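Local structure of protein (beta-tubulin binding post-chaperonin cofactor) (Saccharomyces cerevisiae, 1QSD) at residues E77-L80 against K81-G85. The protein binds beta-tubulin and acts as a post-chaperonin cofactor in an early step of the tubulin folding pathway. Residues are numbered along the deposited sequence; the frame is centred on the assembly and turned at random.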
loop_
_atom_site.group_PDB
_atom_site.type_symbol
_atom_site.label_atom_id
_atom_site.label_comp_id
_atom_site.label_asym_id
_atom_site.label_seq_id
_atom_site.Cartn_x
_atom_site.Cartn_y
_atom_site.Cartn_z
ATOM N N GLU A 77 -24.323 -5.782 -5.328
ATOM C CA GLU A 77 -25.645 -5.963 -4.741
ATOM C C GLU A 77 -26.717 -5.523 -5.740
ATOM O O GLU A 77 -27.709 -6.213 -5.932
ATOM C CB GLU A 77 -25.783 -5.138 -3.458
ATOM C CG GLU A 77 -24.861 -5.567 -2.306
ATOM C CD GLU A 77 -25.082 -4.762 -1.008
ATOM O OE1 GLU A 77 -24.820 -3.533 -1.000
ATOM O OE2 GLU A 77 -25.506 -5.360 0.007
ATOM N N GLN A 78 -26.533 -4.370 -6.365
ATOM C CA GLN A 78 -27.509 -3.894 -7.343
ATOM C C GLN A 78 -27.620 -4.824 -8.567
ATOM O O GLN A 78 -28.717 -5.113 -9.055
ATOM C CB GLN A 78 -27.169 -2.466 -7.779
ATOM C CG GLN A 78 -28.324 -1.737 -8.471
ATOM C CD GLN A 78 -29.523 -1.346 -7.541
ATOM O OE1 GLN A 78 -30.365 -0.517 -7.926
ATOM N NE2 GLN A 78 -29.587 -1.917 -6.333
ATOM N N PHE A 79 -26.484 -5.331 -9.033
ATOM C CA PHE A 79 -26.463 -6.231 -10.179
ATOM C C PHE A 79 -27.289 -7.491 -9.862
ATOM O O PHE A 79 -28.103 -7.919 -10.664
ATOM C CB PHE A 79 -25.006 -6.584 -10.503
ATOM C CG PHE A 79 -24.841 -7.585 -11.622
ATOM C CD1 PHE A 79 -24.858 -7.175 -12.954
ATOM C CD2 PHE A 79 -24.641 -8.937 -11.343
ATOM C CE1 PHE A 79 -24.670 -8.104 -13.995
ATOM C CE2 PHE A 79 -24.455 -9.878 -12.389
ATOM C CZ PHE A 79 -24.468 -9.455 -13.703
ATOM N N LEU A 80 -27.127 -8.027 -8.656
ATOM C CA LEU A 80 -27.829 -9.222 -8.243
ATOM C C LEU A 80 -29.344 -9.080 -8.133
ATOM O O LEU A 80 -30.058 -10.047 -8.359
ATOM C CB LEU A 80 -27.252 -9.751 -6.930
ATOM C CG LEU A 80 -25.869 -10.398 -6.991
ATOM C CD1 LEU A 80 -25.364 -10.672 -5.565
ATOM C CD2 LEU A 80 -25.939 -11.696 -7.817
ATOM N N LYS A 81 -29.849 -7.898 -7.801
ATOM C CA LYS A 81 -31.298 -7.699 -7.684
ATOM C C LYS A 81 -32.089 -7.999 -8.940
ATOM O O LYS A 81 -33.288 -8.244 -8.865
ATOM C CB LYS A 81 -31.644 -6.273 -7.273
ATOM C CG LYS A 81 -31.342 -5.955 -5.853
ATOM C CD LYS A 81 -31.710 -4.518 -5.563
ATOM C CE LYS A 81 -31.024 -4.025 -4.305
ATOM N NZ LYS A 81 -31.258 -2.573 -4.106
ATOM N N THR A 82 -31.435 -7.925 -10.095
ATOM C CA THR A 82 -32.105 -8.161 -11.365
ATOM C C THR A 82 -31.445 -9.257 -12.185
ATOM O O THR A 82 -31.705 -9.366 -13.384
ATOM C CB THR A 82 -32.145 -6.880 -12.231
ATOM O OG1 THR A 82 -30.813 -6.359 -12.374
ATOM C CG2 THR A 82 -33.052 -5.812 -11.601
ATOM N N TYR A 83 -30.623 -10.079 -11.537
ATOM C CA TYR A 83 -29.936 -11.150 -12.229
ATOM C C TYR A 83 -30.867 -12.302 -12.610
ATOM O O TYR A 83 -31.626 -12.804 -11.779
ATOM C CB TYR A 83 -28.788 -11.682 -11.376
ATOM C CG TYR A 83 -27.926 -12.707 -12.072
ATOM C CD1 TYR A 83 -27.136 -12.350 -13.160
ATOM C CD2 TYR A 83 -27.889 -14.019 -11.631
ATOM C CE1 TYR A 83 -26.322 -13.283 -13.791
ATOM C CE2 TYR A 83 -27.082 -14.954 -12.243
ATOM C CZ TYR A 83 -26.300 -14.579 -13.325
ATOM O OH TYR A 83 -25.490 -15.503 -13.929
ATOM N N GLN A 84 -30.802 -12.715 -13.877
ATOM C CA GLN A 84 -31.618 -13.812 -14.384
ATOM C C GLN A 84 -30.790 -14.907 -15.007
ATOM O O GLN A 84 -31.326 -15.833 -15.588
ATOM C CB GLN A 84 -32.606 -13.310 -15.421
ATOM C CG GLN A 84 -33.707 -12.471 -14.841
ATOM C CD GLN A 84 -34.878 -12.353 -15.781
ATOM O OE1 GLN A 84 -35.742 -13.239 -15.838
ATOM N NE2 GLN A 84 -34.900 -11.279 -16.558
ATOM N N GLY A 85 -29.477 -14.822 -14.877
ATOM C CA GLY A 85 -28.631 -15.834 -15.467
ATOM C C GLY A 85 -28.725 -17.208 -14.835
ATOM O O GLY A 85 -29.487 -17.474 -13.902
HETATM O O HOH W 1 -30.260 -3.995 -11.606
HETATM O O HOH W 2 -28.536 -7.453 -13.290
#
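F79 and Y83, four residues apart, form the packed part of the contact where helix 45-81 gives way to loop, CE2 of F79 lying 3.7 Å from CD1 of Y83. The rings meet obliquely, their planes inclined by 37° and their centroids 5.7 Å apart. Both side chains leave the backbone with CG trans to N (chi1 176° in F79), which lets the rings converge on the side facing helix 5-39. The backbone of G85 then folds back over Y83, its N 3.4 Å above the middle of one ring face, and Y83 OH hydrogen-bonds to E87 N. Backbone bonds around the helix end are mostly weak, from K81 N to E77 O and Q78 O and from T82 N to F79 O; that from Y83 N to L80 O (3.2 Å) is not. The looser side faces solvent. There the extended K81 chain crosses the bent Q78 side chain, and one water bridges T82 OG1 and Q78 O. A second, bridging T82 OG1 and F79 O, also lies over the rim of one F79 face. At this end of the helical bundle, F79 rests on L6 and K9 of helix 5-39, Y83 on L6 and V89, and L80 on A92 and I96 of helix 90-104.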